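Local structure of protein PES4 (Saccharomyces cerevisiae, 6EXX) at residues F51-F54 and E55-T58; F61-L64 and N65-V69. The protein probably binds RNA, with poly(A), poly(U) and mRNA 3'-UTRs as likely targets, the domain described being its fourth RNA recognition motif. All blocks are in the same frame, centred on the assembly; numbering follows the deposited sequence.

Interaction 1: residues F51-F54 and E55-T58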
loop_
_atom_site.group_PDB
_atom_site.type_symbol
_atom_site.label_atom_id
_atom_site.label_comp_id
_atom_site.label_asym_id
_atom_site.label_seq_id
_atom_site.Cartn_x
_atom_site.Cartn_y
_atom_site.Cartn_z
ATOM N N PHE A 51 9.079 -0.408 4.281
ATOM C CA PHE A 51 9.417 -1.689 4.888
ATOM C C PHE A 51 10.879 -1.748 5.316
ATOM O O PHE A 51 11.732 -1.029 4.794
ATOM C CB PHE A 51 9.150 -2.826 3.902
ATOM C CG PHE A 51 7.709 -2.965 3.512
ATOM C CD1 PHE A 51 6.836 -3.695 4.303
ATOM C CD2 PHE A 51 7.230 -2.385 2.351
ATOM C CE1 PHE A 51 5.520 -3.845 3.937
ATOM C CE2 PHE A 51 5.911 -2.533 1.992
ATOM C CZ PHE A 51 5.059 -3.256 2.787
ATOM N N ARG A 52 11.159 -2.635 6.264
ATOM C CA ARG A 52 12.509 -2.830 6.766
ATOM C C ARG A 52 13.443 -3.472 5.750
ATOM O O ARG A 52 14.655 -3.288 5.833
ATOM C CB ARG A 52 12.464 -3.690 8.024
ATOM C CG ARG A 52 11.659 -3.085 9.141
ATOM C CD ARG A 52 11.311 -4.118 10.202
ATOM N NE ARG A 52 10.496 -3.536 11.263
ATOM C CZ ARG A 52 10.980 -2.909 12.328
ATOM N NH1 ARG A 52 12.289 -2.775 12.496
ATOM N NH2 ARG A 52 10.149 -2.415 13.231
ATOM N N ASN A 53 12.889 -4.235 4.816
ATOM C CA ASN A 53 13.699 -4.934 3.835
ATOM C C ASN A 53 12.841 -5.319 2.639
ATOM O O ASN A 53 11.610 -5.187 2.660
ATOM C CB ASN A 53 14.377 -6.164 4.453
ATOM C CG ASN A 53 13.404 -7.063 5.170
ATOM O OD1 ASN A 53 12.432 -7.539 4.583
ATOM N ND2 ASN A 53 13.654 -7.297 6.455
ATOM N N PHE A 54 13.496 -5.794 1.591
ATOM C CA PHE A 54 12.818 -6.109 0.346
ATOM C C PHE A 54 11.959 -7.358 0.492
ATOM O O PHE A 54 10.953 -7.496 -0.184
ATOM C CB PHE A 54 13.846 -6.287 -0.771
ATOM C CG PHE A 54 13.241 -6.346 -2.139
ATOM C CD1 PHE A 54 12.557 -5.256 -2.661
ATOM C CD2 PHE A 54 13.346 -7.492 -2.905
ATOM C CE1 PHE A 54 11.997 -5.309 -3.923
ATOM C CE2 PHE A 54 12.798 -7.549 -4.176
ATOM C CZ PHE A 54 12.118 -6.458 -4.684
ATOM N N GLU A 55 12.370 -8.270 1.365
ATOM C CA GLU A 55 11.617 -9.492 1.615
ATOM C C GLU A 55 10.211 -9.177 2.126
ATOM O O GLU A 55 9.224 -9.714 1.629
ATOM C CB GLU A 55 12.367 -10.370 2.620
ATOM C CG GLU A 55 13.613 -11.052 2.060
ATOM C CD GLU A 55 14.822 -10.140 1.934
ATOM O OE1 GLU A 55 14.882 -9.094 2.614
ATOM O OE2 GLU A 55 15.741 -10.493 1.158
ATOM N N ASP A 56 10.117 -8.305 3.123
ATOM C CA ASP A 56 8.814 -7.885 3.627
ATOM C C ASP A 56 8.010 -7.182 2.540
ATOM O O ASP A 56 6.818 -7.457 2.339
ATOM C CB ASP A 56 8.966 -6.920 4.803
ATOM C CG ASP A 56 9.408 -7.599 6.091
ATOM O OD1 ASP A 56 9.488 -8.852 6.135
ATOM O OD2 ASP A 56 9.665 -6.863 7.072
ATOM N N ALA A 57 8.644 -6.243 1.853
ATOM C CA ALA A 57 7.946 -5.484 0.830
ATOM C C ALA A 57 7.371 -6.388 -0.259
ATOM O O ALA A 57 6.269 -6.156 -0.752
ATOM C CB ALA A 57 8.870 -4.447 0.224
ATOM N N THR A 58 8.126 -7.407 -0.636
ATOM C CA THR A 58 7.728 -8.343 -1.679
ATOM C C THR A 58 6.354 -8.943 -1.406
ATOM O O THR A 58 5.518 -9.029 -2.304
ATOM C CB THR A 58 8.780 -9.471 -1.772
ATOM O OG1 THR A 58 9.987 -8.950 -2.330
ATOM C CG2 THR A 58 8.305 -10.631 -2.625
HETATM O O HOH W 1 9.012 -4.236 7.239
#

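Interaction 2: residues F61-L64 and N65-V69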
loop_
_atom_site.group_PDB
_atom_site.type_symbol
_atom_site.label_atom_id
_atom_site.label_comp_id
_atom_site.label_asym_id
_atom_site.label_seq_id
_atom_site.Cartn_x
_atom_site.Cartn_y
_atom_site.Cartn_z
ATOM N N PHE A 61 3.641 -6.235 -1.793
ATOM C CA PHE A 61 3.569 -5.900 -3.202
ATOM C C PHE A 61 2.791 -6.958 -3.975
ATOM O O PHE A 61 1.923 -6.651 -4.790
ATOM C CB PHE A 61 4.964 -5.766 -3.802
ATOM C CG PHE A 61 4.953 -5.567 -5.280
ATOM C CD1 PHE A 61 4.792 -4.312 -5.823
ATOM C CD2 PHE A 61 5.075 -6.639 -6.140
ATOM C CE1 PHE A 61 4.770 -4.125 -7.189
ATOM C CE2 PHE A 61 5.050 -6.450 -7.503
ATOM C CZ PHE A 61 4.904 -5.193 -8.024
ATOM N N ASN A 62 3.103 -8.221 -3.735
ATOM C CA ASN A 62 2.443 -9.287 -4.471
ATOM C C ASN A 62 0.935 -9.254 -4.255
ATOM O O ASN A 62 0.167 -9.478 -5.189
ATOM C CB ASN A 62 3.002 -10.656 -4.065
ATOM C CG ASN A 62 4.376 -10.929 -4.624
ATOM O OD1 ASN A 62 4.801 -10.324 -5.603
ATOM N ND2 ASN A 62 5.062 -11.890 -4.028
ATOM N N PHE A 63 0.517 -8.995 -3.023
ATOM C CA PHE A 63 -0.896 -8.956 -2.695
ATOM C C PHE A 63 -1.612 -7.762 -3.335
ATOM O O PHE A 63 -2.741 -7.880 -3.812
ATOM C CB PHE A 63 -1.067 -8.920 -1.173
ATOM C CG PHE A 63 -2.494 -9.038 -0.725
ATOM C CD1 PHE A 63 -3.293 -7.914 -0.628
ATOM C CD2 PHE A 63 -3.038 -10.265 -0.398
ATOM C CE1 PHE A 63 -4.615 -8.012 -0.217
ATOM C CE2 PHE A 63 -4.357 -10.362 0.022
ATOM C CZ PHE A 63 -5.135 -9.231 0.103
ATOM N N LEU A 64 -0.962 -6.604 -3.315
ATOM C CA LEU A 64 -1.606 -5.364 -3.730
ATOM C C LEU A 64 -1.495 -5.042 -5.201
ATOM O O LEU A 64 -2.355 -4.350 -5.728
ATOM C CB LEU A 64 -1.045 -4.182 -2.953
ATOM C CG LEU A 64 -1.442 -4.107 -1.483
ATOM C CD1 LEU A 64 -0.670 -2.998 -0.797
ATOM C CD2 LEU A 64 -2.941 -3.910 -1.312
ATOM N N ASN A 65 -0.444 -5.495 -5.866
ATOM C CA ASN A 65 -0.186 -5.010 -7.204
ATOM C C ASN A 65 -1.298 -5.399 -8.181
ATOM O O ASN A 65 -1.555 -6.580 -8.405
ATOM C CB ASN A 65 1.157 -5.524 -7.686
ATOM C CG ASN A 65 1.582 -4.871 -8.958
ATOM O OD1 ASN A 65 1.529 -3.647 -9.076
ATOM N ND2 ASN A 65 1.987 -5.669 -9.933
ATOM N N ASN A 66 -1.976 -4.393 -8.734
ATOM C CA ASN A 66 -3.100 -4.583 -9.646
ATOM C C ASN A 66 -4.309 -5.268 -9.040
ATOM O O ASN A 66 -5.148 -5.777 -9.774
ATOM C CB ASN A 66 -2.664 -5.280 -10.924
ATOM C CG ASN A 66 -1.645 -4.480 -11.674
ATOM O OD1 ASN A 66 -1.726 -3.251 -11.743
ATOM N ND2 ASN A 66 -0.665 -5.160 -12.226
ATOM N N ARG A 67 -4.417 -5.220 -7.715
ATOM C CA ARG A 67 -5.587 -5.761 -7.033
ATOM C C ARG A 67 -6.746 -4.770 -7.117
ATOM O O ARG A 67 -6.559 -3.575 -6.896
ATOM C CB ARG A 67 -5.269 -6.052 -5.572
ATOM C CG ARG A 67 -6.292 -6.914 -4.878
ATOM C CD ARG A 67 -6.002 -7.071 -3.402
ATOM N NE ARG A 67 -6.690 -8.236 -2.876
ATOM C CZ ARG A 67 -6.206 -9.471 -2.934
ATOM N NH1 ARG A 67 -4.979 -9.702 -3.395
ATOM N NH2 ARG A 67 -6.940 -10.475 -2.472
ATOM N N LEU A 68 -7.948 -5.274 -7.392
ATOM C CA LEU A 68 -9.128 -4.431 -7.373
ATOM C C LEU A 68 -9.640 -4.345 -5.942
ATOM O O LEU A 68 -9.950 -5.358 -5.313
ATOM C CB LEU A 68 -10.211 -5.022 -8.264
ATOM C CG LEU A 68 -11.560 -4.297 -8.245
ATOM C CD1 LEU A 68 -11.449 -2.930 -8.878
ATOM C CD2 LEU A 68 -12.594 -5.133 -8.961
ATOM N N VAL A 69 -9.753 -3.127 -5.431
ATOM C CA VAL A 69 -10.291 -2.902 -4.097
ATOM C C VAL A 69 -11.199 -1.679 -4.175
ATOM O O VAL A 69 -10.759 -0.611 -4.568
ATOM C CB VAL A 69 -9.172 -2.650 -3.050
ATOM C CG1 VAL A 69 -9.781 -2.479 -1.670
ATOM C CG2 VAL A 69 -8.129 -3.780 -3.056
HETATM O O HOH W 2 -0.144 -8.905 -7.865
#

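Interaction 1: residues F51-F54 and E55-T58
An N-cap opens helix 54-64 of this RNA recognition motif, where the chain leaves strand 44-51: the side chain of Asn53 turns back to Asp56, and the ring of Phe51 lies against Ala57. The capping bond runs from Asp56 N to Asn53 OD1 at 2.8 Å and is nearly straight at hydrogen (167°); the donor sits almost along the C=O axis. Asn53 CG stands between its own backbone N and carbonyl carbon (chi1 52°), the torsion that brings OD1 over the first turn, onto the N-H of Asp56.

Behind the cap the regular i to i+4 pattern begins with Ala57 N on Asn53 O, a long bond of 3.3 Å. Phe54 O is gripped twice, by Thr58 N at 2.9 Å and by Thr58 OG1 at 2.8 Å, and the two donors reach it from opposite faces of the carbonyl plane. The same hydroxyl lies over one face of the Phe54 ring, toward its rim.

In the beta-alpha-beta-beta-alpha-beta fold this helix packs against the sheet, and Phe51, at the strand's end, supplies the apolar side of the junction. Ala57 CA stands 3.7 Å from the centroid of the Phe51 ring, 17° off the normal, a CH-pi contact over the face; Ala57 CB meets Phe51 CD2 at 3.4 Å. Leu5 and Ile28 also touch this buried ring, and an alanine in its place would probably leave a gap beneath Ala57 and take from Leu5 and Ile28 the ring they rest on. On the polar side, one water accepts from Arg52 N and donates to Asp56 OD2 (2.7 Å), joining the strand exit to the helix's first turn.

Interaction 2: residues F61-L64 and N65-V69
A cation-pi stack between Phe63 and Arg67 marks this local surface contact, where helix 54-64 ends and the chain turns toward strand 68-69. The evidence for stacking is direct: the guanidinium lies flat on one face of the ring, with planes 6° apart and centres 3.5 Å apart. Arg67 NH1 is over the middle of the ring, while Arg67 CZ is 3.2 Å from Phe63 CZ. The side chain of Arg67 runs extended from CG to NE, long enough to carry its flat end back across the last helical turn. There NH1 also donates to Phe63 O (2.9 Å), close to the guanidinium plane, fixing the rotation of the group by a second interaction with the same residue.

The backbone reversal is a type II beta turn from Leu64 to Arg67, closed by Arg67 N donating to Leu64 O at 3.0 Å. Two residues earlier, Asn65 N makes the last i to i+4 bond of the helix, to Phe61 O (2.8 Å). Asn65 CG is anti to its N (chi1 -170°), which lays the side chain beside Phe61: the amide and ring planes are stacked at 20°, and CB stands 3.9 Å from the Phe61 ring centroid in a CH-pi contact. The amide oxygen OD1 is held by Thr76 of strand 72-78. A water links Asn62 O with Asn65 O.

By spending one guanidinium on both a pi face and a helix-end carbonyl, the turn probably meets part of the bonding capacity of the C-terminal carbonyls and gives the charge a polarisable surface to rest on.

Followed from the N terminus, the chain completes strand 44-51, enters helix 54-64 through interaction 1, runs along it, and leaves through interaction 2. The two are in series: each closes its own short local turn, the first finishing before the second begins, so they neither nest nor cross. Their centres are about 16 Å apart, near the two ends of one helix. Residues 51-58 join that helix to the end of strand 44-51 and to strand 3-10, where Ser3 and Leu5 lie. Residues 61-69 connect its other end with helix 16-25 through Leu22, with strand 72-78 through Thr76, and onward to strand 68-69.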